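PDB 3PBP: nucleoporin NUP82 from Saccharomyces cerevisiae, which serves as a structural component of the nuclear pore complex and, through its N-terminal domain, the part present here, interacts with the nucleoporin NUP116. Local coordinates for residues Pro424-Ile429 with Ser435-Met440; Arg24-Ser29 with Thr33-Ile38. The protein carries 1 engineered substitution. All coordinates share one frame; numbering follows the deposited sequence.

In the fold
Both contacts are antiparallel beta hairpins in sheets of the N-terminal domain, which is a beta-propeller. Contact 2 (24-29 with 33-38) comes first along the chain, and contact 1 (424-429 with 435-440) follows near its end. They belong to different sheets. Contact 2 lies in the sheet of strands 24-29, 34-39, 42-47 and 55-58, and contact 1 in that of strands 425-431, 434-440 and 445-449. Their centres are about 9 Å apart. The side chain of Asn425 reaches the backbone of Ile26, and Ser28 reaches that of Tyr428. These probable hydrogen bonds join the first sheet of the chain to the last, consistent with closure of the propeller ring.

Contact 1 (Pro424-Ile429 with Ser435-Met440); sequences PNLAYI and SNLALM
This contact is an antiparallel beta hairpin in the last sheet of the NUP82 beta-propeller. Within this chain, strand 425-431 is an outermost strand of that sheet, and strand 434-440 lies between it and strand 445-449. The two short segments run at 156° to each other, with axes 4.7 Å apart at closest approach. Asn425 and Met440 form a hydrogen-bonded pair. Asn425 N gives a bond of 2.8 Å to Met440 O, and Met440 N returns one to Asn425 O. Ile429 and Asn436 are bonded in the same two-way manner. In the middle, Ala438 N bonds to Ala427 O, but the return bond from Ala427 N is weak.

Leu426, Tyr428, Leu437 and Leu439 share one face. Leu426 and Leu439 lie side by side and point the same way, with Leu426 CD1 3.6 Å from Leu439 CD2. Leu437 comes at Leu426 from a different angle, and its CD1 meets Leu426 CG at 3.8 Å. The other face carries Asn425, Ala427, Ile429, Asn436, Ala438 and Met440. Ile429 CG1 is anti to the carbonyl carbon (chi1 -62°), and the extended chain brings its CD1 to 3.8 Å from Ala438 CB. This second face turns to the first sheet of the chain. Ala438 packs on Ile26, and selenomethionine Met440 packs on Arg24, Ile26 and Phe37. Near the hairpin turn, Tyr428 has its CG anti to the backbone N (chi1 166°), and the ring extends along Ser435. Ser435 CB sits oblique to the ring, nearest to Tyr428 CE1.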
loop_
_atom_site.group_PDB
_atom_site.type_symbol
_atom_site.label_atom_id
_atom_site.label_comp_id
_atom_site.label_asym_id
_atom_site.label_seq_id
_atom_site.Cartn_x
_atom_site.Cartn_y
_atom_site.Cartn_z
ATOM N N PRO A 424 -10.863 9.723 -18.830
ATOM C CA PRO A 424 -11.207 8.555 -19.637
ATOM C C PRO A 424 -10.710 7.206 -19.133
ATOM O O PRO A 424 -9.897 7.103 -18.206
ATOM C CB PRO A 424 -10.644 8.916 -21.010
ATOM C CG PRO A 424 -9.412 9.656 -20.658
ATOM C CD PRO A 424 -9.866 10.560 -19.525
ATOM N N ASN A 425 -11.242 6.177 -19.774
ATOM C CA ASN A 425 -10.933 4.794 -19.495
ATOM C C ASN A 425 -9.959 4.419 -20.621
ATOM O O ASN A 425 -10.265 4.615 -21.796
ATOM C CB ASN A 425 -12.246 4.003 -19.577
ATOM C CG ASN A 425 -12.205 2.706 -18.816
ATOM O OD1 ASN A 425 -11.754 1.685 -19.330
ATOM N ND2 ASN A 425 -12.679 2.734 -17.577
ATOM N N LEU A 426 -8.776 3.921 -20.275
ATOM C CA LEU A 426 -7.800 3.542 -21.297
ATOM C C LEU A 426 -7.736 2.044 -21.545
ATOM O O LEU A 426 -8.117 1.243 -20.697
ATOM C CB LEU A 426 -6.403 4.025 -20.917
ATOM C CG LEU A 426 -6.039 5.472 -21.204
ATOM C CD1 LEU A 426 -7.056 6.395 -20.566
ATOM C CD2 LEU A 426 -4.645 5.737 -20.666
ATOM N N ALA A 427 -7.234 1.675 -22.716
ATOM C CA ALA A 427 -7.086 0.280 -23.081
ATOM C C ALA A 427 -6.168 0.138 -24.290
ATOM O O ALA A 427 -6.270 0.881 -25.256
ATOM C CB ALA A 427 -8.447 -0.321 -23.376
ATOM N N TYR A 428 -5.259 -0.822 -24.216
ATOM C CA TYR A 428 -4.322 -1.101 -25.301
ATOM C C TYR A 428 -4.965 -2.126 -26.232
ATOM O O TYR A 428 -5.403 -3.183 -25.791
ATOM C CB TYR A 428 -3.018 -1.660 -24.726
ATOM C CG TYR A 428 -2.078 -2.295 -25.728
ATOM C CD1 TYR A 428 -1.101 -1.546 -26.384
ATOM C CD2 TYR A 428 -2.133 -3.662 -25.977
ATOM C CE1 TYR A 428 -0.192 -2.154 -27.260
ATOM C CE2 TYR A 428 -1.244 -4.276 -26.845
ATOM C CZ TYR A 428 -0.272 -3.526 -27.484
ATOM O OH TYR A 428 0.615 -4.164 -28.333
ATOM N N ILE A 429 -5.030 -1.808 -27.518
ATOM C CA ILE A 429 -5.620 -2.717 -28.484
ATOM C C ILE A 429 -4.668 -2.988 -29.643
ATOM O O ILE A 429 -4.285 -2.074 -30.371
ATOM C CB ILE A 429 -6.926 -2.155 -29.037
ATOM C CG1 ILE A 429 -7.928 -2.007 -27.899
ATOM C CG2 ILE A 429 -7.469 -3.064 -30.123
ATOM C CD1 ILE A 429 -9.200 -1.318 -28.301
ATOM N N SER A 435 -0.484 -1.348 -32.696
ATOM C CA SER A 435 -0.935 -1.155 -31.332
ATOM C C SER A 435 -1.626 0.208 -31.245
ATOM O O SER A 435 -1.184 1.184 -31.847
ATOM C CB SER A 435 0.249 -1.254 -30.359
ATOM O OG SER A 435 1.406 -0.621 -30.868
ATOM N N ASN A 436 -2.729 0.259 -30.512
ATOM C CA ASN A 436 -3.483 1.491 -30.366
ATOM C C ASN A 436 -3.916 1.720 -28.929
ATOM O O ASN A 436 -3.790 0.838 -28.082
ATOM C CB ASN A 436 -4.714 1.439 -31.263
ATOM C CG ASN A 436 -4.361 1.187 -32.707
ATOM O OD1 ASN A 436 -3.750 2.029 -33.361
ATOM N ND2 ASN A 436 -4.734 0.015 -33.215
ATOM N N LEU A 437 -4.423 2.918 -28.667
ATOM C CA LEU A 437 -4.900 3.285 -27.347
ATOM C C LEU A 437 -6.347 3.706 -27.482
ATOM O O LEU A 437 -6.658 4.631 -28.219
ATOM C CB LEU A 437 -4.084 4.443 -26.787
ATOM C CG LEU A 437 -4.572 5.035 -25.468
ATOM C CD1 LEU A 437 -4.499 3.994 -24.355
ATOM C CD2 LEU A 437 -3.718 6.237 -25.130
ATOM N N ALA A 438 -7.239 3.019 -26.789
ATOM C CA ALA A 438 -8.644 3.365 -26.853
ATOM C C ALA A 438 -8.961 4.277 -25.686
ATOM O O ALA A 438 -8.709 3.930 -24.540
ATOM C CB ALA A 438 -9.499 2.112 -26.790
ATOM N N LEU A 439 -9.489 5.457 -25.980
ATOM C CA LEU A 439 -9.858 6.411 -24.943
ATOM C C LEU A 439 -11.368 6.419 -24.865
ATOM O O LEU A 439 -12.047 6.846 -25.792
ATOM C CB LEU A 439 -9.346 7.808 -25.287
ATOM C CG LEU A 439 -7.823 7.935 -25.323
ATOM C CD1 LEU A 439 -7.426 9.360 -25.682
ATOM C CD2 LEU A 439 -7.253 7.544 -23.963
HETATM N N MSE A 440 -11.890 5.929 -23.754
HETATM C CA MSE A 440 -13.325 5.863 -23.557
HETATM C C MSE A 440 -13.802 6.906 -22.564
HETATM O O MSE A 440 -13.141 7.170 -21.565
HETATM C CB MSE A 440 -13.705 4.480 -23.032
HETATM C CG MSE A 440 -15.186 4.290 -22.698
HETATM SE SE MSE A 440 -16.275 3.895 -24.253
HETATM C CE MSE A 440 -15.171 2.456 -24.984
#

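Contact 2 (Arg24-Ser29 with Thr33-Ile38); sequences RYIFSS and TRIVFI
Strands 24-29 and 34-38 run antiparallel at 164°, with their axes 4.6 Å apart at closest approach, as a beta hairpin in the first sheet of the propeller. Tyr25 with Ile38 and Phe27 with Val36 are hydrogen-bonded pairs, each with bonds both ways. Val36 N bonds to Phe27 O at 2.8 Å. At the turn, Ser29 O accepts from both Arg34 N and Thr33 N, while Ser29 N to Arg34 O is weak.

Tyr25, Phe27, Val36 and Ile38 share one face, with Ser29 and Arg34. Phe27 CD2 meets Val36 CG1 at 4.2 Å, and Ile38 CD1 reaches the edge of the Phe27 ring. Tyr25 and Phe27 also touch Val71 of strand 70-73. Arg34 CD lies 3.6 Å from Ser29 CB, and Ser29 CB sits in plane at the edge of the Arg34 guanidinium. That guanidinium makes a cation-pi contact with Trp95, and Ser29 OG bonds to Ser76 O. The opposite face holds Ile26, Ser28, Ile35 and Phe37. Ile26 CB lies at the edge of the Phe37 ring. Arg24 NE bonds to Gln39 OE1. The Arg24 guanidinium stands steeply to the Phe37 ring, planes 79° apart, and Arg24 NH2 meets the ring edge 3.8 Å from Phe37 CZ.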
loop_
_atom_site.group_PDB
_atom_site.type_symbol
_atom_site.label_atom_id
_atom_site.label_comp_id
_atom_site.label_asym_id
_atom_site.label_seq_id
_atom_site.Cartn_x
_atom_site.Cartn_y
_atom_site.Cartn_z
ATOM N N ARG A 24 -19.731 3.889 -19.039
ATOM C CA ARG A 24 -19.089 3.051 -20.068
ATOM C C ARG A 24 -17.634 2.698 -19.765
ATOM O O ARG A 24 -16.817 3.568 -19.452
ATOM C CB ARG A 24 -19.118 3.744 -21.433
ATOM C CG ARG A 24 -20.495 3.969 -22.016
ATOM C CD ARG A 24 -20.395 4.936 -23.170
ATOM N NE ARG A 24 -20.550 4.280 -24.458
ATOM C CZ ARG A 24 -20.074 4.769 -25.598
ATOM N NH1 ARG A 24 -19.401 5.920 -25.605
ATOM N NH2 ARG A 24 -20.279 4.113 -26.735
ATOM N N TYR A 25 -17.300 1.420 -19.887
ATOM C CA TYR A 25 -15.936 0.989 -19.632
ATOM C C TYR A 25 -15.430 0.106 -20.746
ATOM O O TYR A 25 -16.203 -0.483 -21.488
ATOM C CB TYR A 25 -15.851 0.232 -18.316
ATOM C CG TYR A 25 -16.481 0.970 -17.159
ATOM C CD1 TYR A 25 -17.866 0.938 -16.953
ATOM C CD2 TYR A 25 -15.696 1.690 -16.254
ATOM C CE1 TYR A 25 -18.454 1.599 -15.873
ATOM C CE2 TYR A 25 -16.274 2.355 -15.170
ATOM C CZ TYR A 25 -17.655 2.305 -14.985
ATOM O OH TYR A 25 -18.236 2.962 -13.916
ATOM N N ILE A 26 -14.115 0.021 -20.856
ATOM C CA ILE A 26 -13.496 -0.802 -21.877
ATOM C C ILE A 26 -12.180 -1.347 -21.325
ATOM O O ILE A 26 -11.436 -0.633 -20.652
ATOM C CB ILE A 26 -13.241 0.017 -23.162
ATOM C CG1 ILE A 26 -12.644 -0.886 -24.241
ATOM C CG2 ILE A 26 -12.331 1.215 -22.850
ATOM C CD1 ILE A 26 -12.391 -0.176 -25.541
ATOM N N PHE A 27 -11.911 -2.620 -21.587
ATOM C CA PHE A 27 -10.684 -3.269 -21.119
ATOM C C PHE A 27 -10.198 -4.185 -22.230
ATOM O O PHE A 27 -10.978 -4.576 -23.113
ATOM C CB PHE A 27 -10.963 -4.127 -19.891
ATOM C CG PHE A 27 -11.759 -3.433 -18.839
ATOM C CD1 PHE A 27 -11.137 -2.559 -17.936
ATOM C CD2 PHE A 27 -13.143 -3.636 -18.753
ATOM C CE1 PHE A 27 -11.879 -1.896 -16.960
ATOM C CE2 PHE A 27 -13.898 -2.979 -17.780
ATOM C CZ PHE A 27 -13.262 -2.102 -16.877
ATOM N N SER A 28 -8.916 -4.521 -22.199
ATOM C CA SER A 28 -8.361 -5.419 -23.193
ATOM C C SER A 28 -7.621 -6.482 -22.419
ATOM O O SER A 28 -7.420 -6.357 -21.220
ATOM C CB SER A 28 -7.433 -4.695 -24.170
ATOM O OG SER A 28 -6.280 -4.217 -23.517
ATOM N N SER A 29 -7.217 -7.531 -23.116
ATOM C CA SER A 29 -6.558 -8.664 -22.485
ATOM C C SER A 29 -5.664 -9.361 -23.513
ATOM O O SER A 29 -5.810 -9.140 -24.722
ATOM C CB SER A 29 -7.644 -9.638 -22.015
ATOM O OG SER A 29 -7.327 -10.177 -20.759
ATOM N N THR A 33 -5.502 -8.251 -27.529
ATOM C CA THR A 33 -6.163 -9.170 -28.427
ATOM C C THR A 33 -7.639 -9.379 -28.102
ATOM O O THR A 33 -8.435 -9.580 -28.999
ATOM C CB THR A 33 -5.358 -10.514 -28.438
ATOM O OG1 THR A 33 -5.030 -10.856 -29.787
ATOM C CG2 THR A 33 -6.122 -11.665 -27.772
ATOM N N ARG A 34 -8.015 -9.314 -26.829
ATOM C CA ARG A 34 -9.422 -9.510 -26.444
ATOM C C ARG A 34 -9.976 -8.213 -25.880
ATOM O O ARG A 34 -9.337 -7.584 -25.046
ATOM C CB ARG A 34 -9.571 -10.564 -25.346
ATOM C CG ARG A 34 -8.881 -11.898 -25.549
ATOM C CD ARG A 34 -8.532 -12.408 -24.167
ATOM N NE ARG A 34 -9.257 -13.603 -23.763
ATOM C CZ ARG A 34 -9.404 -13.978 -22.498
ATOM N NH1 ARG A 34 -8.896 -13.244 -21.520
ATOM N NH2 ARG A 34 -10.022 -15.114 -22.212
ATOM N N ILE A 35 -11.180 -7.838 -26.299
ATOM C CA ILE A 35 -11.811 -6.605 -25.837
ATOM C C ILE A 35 -13.055 -6.849 -24.985
ATOM O O ILE A 35 -13.869 -7.712 -25.314
ATOM C CB ILE A 35 -12.229 -5.733 -27.042
ATOM C CG1 ILE A 35 -10.990 -5.304 -27.822
ATOM C CG2 ILE A 35 -13.017 -4.516 -26.567
ATOM C CD1 ILE A 35 -11.331 -4.691 -29.161
ATOM N N VAL A 36 -13.182 -6.101 -23.891
ATOM C CA VAL A 36 -14.359 -6.184 -23.030
ATOM C C VAL A 36 -14.939 -4.773 -23.001
ATOM O O VAL A 36 -14.221 -3.796 -22.775
ATOM C CB VAL A 36 -14.033 -6.661 -21.578
ATOM C CG1 VAL A 36 -15.294 -6.635 -20.713
ATOM C CG2 VAL A 36 -13.518 -8.086 -21.607
ATOM N N PHE A 37 -16.243 -4.683 -23.224
ATOM C CA PHE A 37 -16.944 -3.407 -23.300
ATOM C C PHE A 37 -18.198 -3.417 -22.437
ATOM O O PHE A 37 -19.065 -4.268 -22.623
ATOM C CB PHE A 37 -17.312 -3.180 -24.769
ATOM C CG PHE A 37 -17.886 -1.829 -25.066
ATOM C CD1 PHE A 37 -17.099 -0.687 -24.999
ATOM C CD2 PHE A 37 -19.208 -1.703 -25.478
ATOM C CE1 PHE A 37 -17.621 0.557 -25.344
ATOM C CE2 PHE A 37 -19.733 -0.466 -25.824
ATOM C CZ PHE A 37 -18.935 0.667 -25.757
ATOM N N ILE A 38 -18.298 -2.489 -21.489
ATOM C CA ILE A 38 -19.481 -2.419 -20.621
ATOM C C ILE A 38 -20.343 -1.194 -20.948
ATOM O O ILE A 38 -19.849 -0.062 -21.021
ATOM C CB ILE A 38 -19.105 -2.380 -19.124
ATOM C CG1 ILE A 38 -18.378 -3.666 -18.744
ATOM C CG2 ILE A 38 -20.363 -2.236 -18.276
ATOM C CD1 ILE A 38 -18.107 -3.785 -17.278
#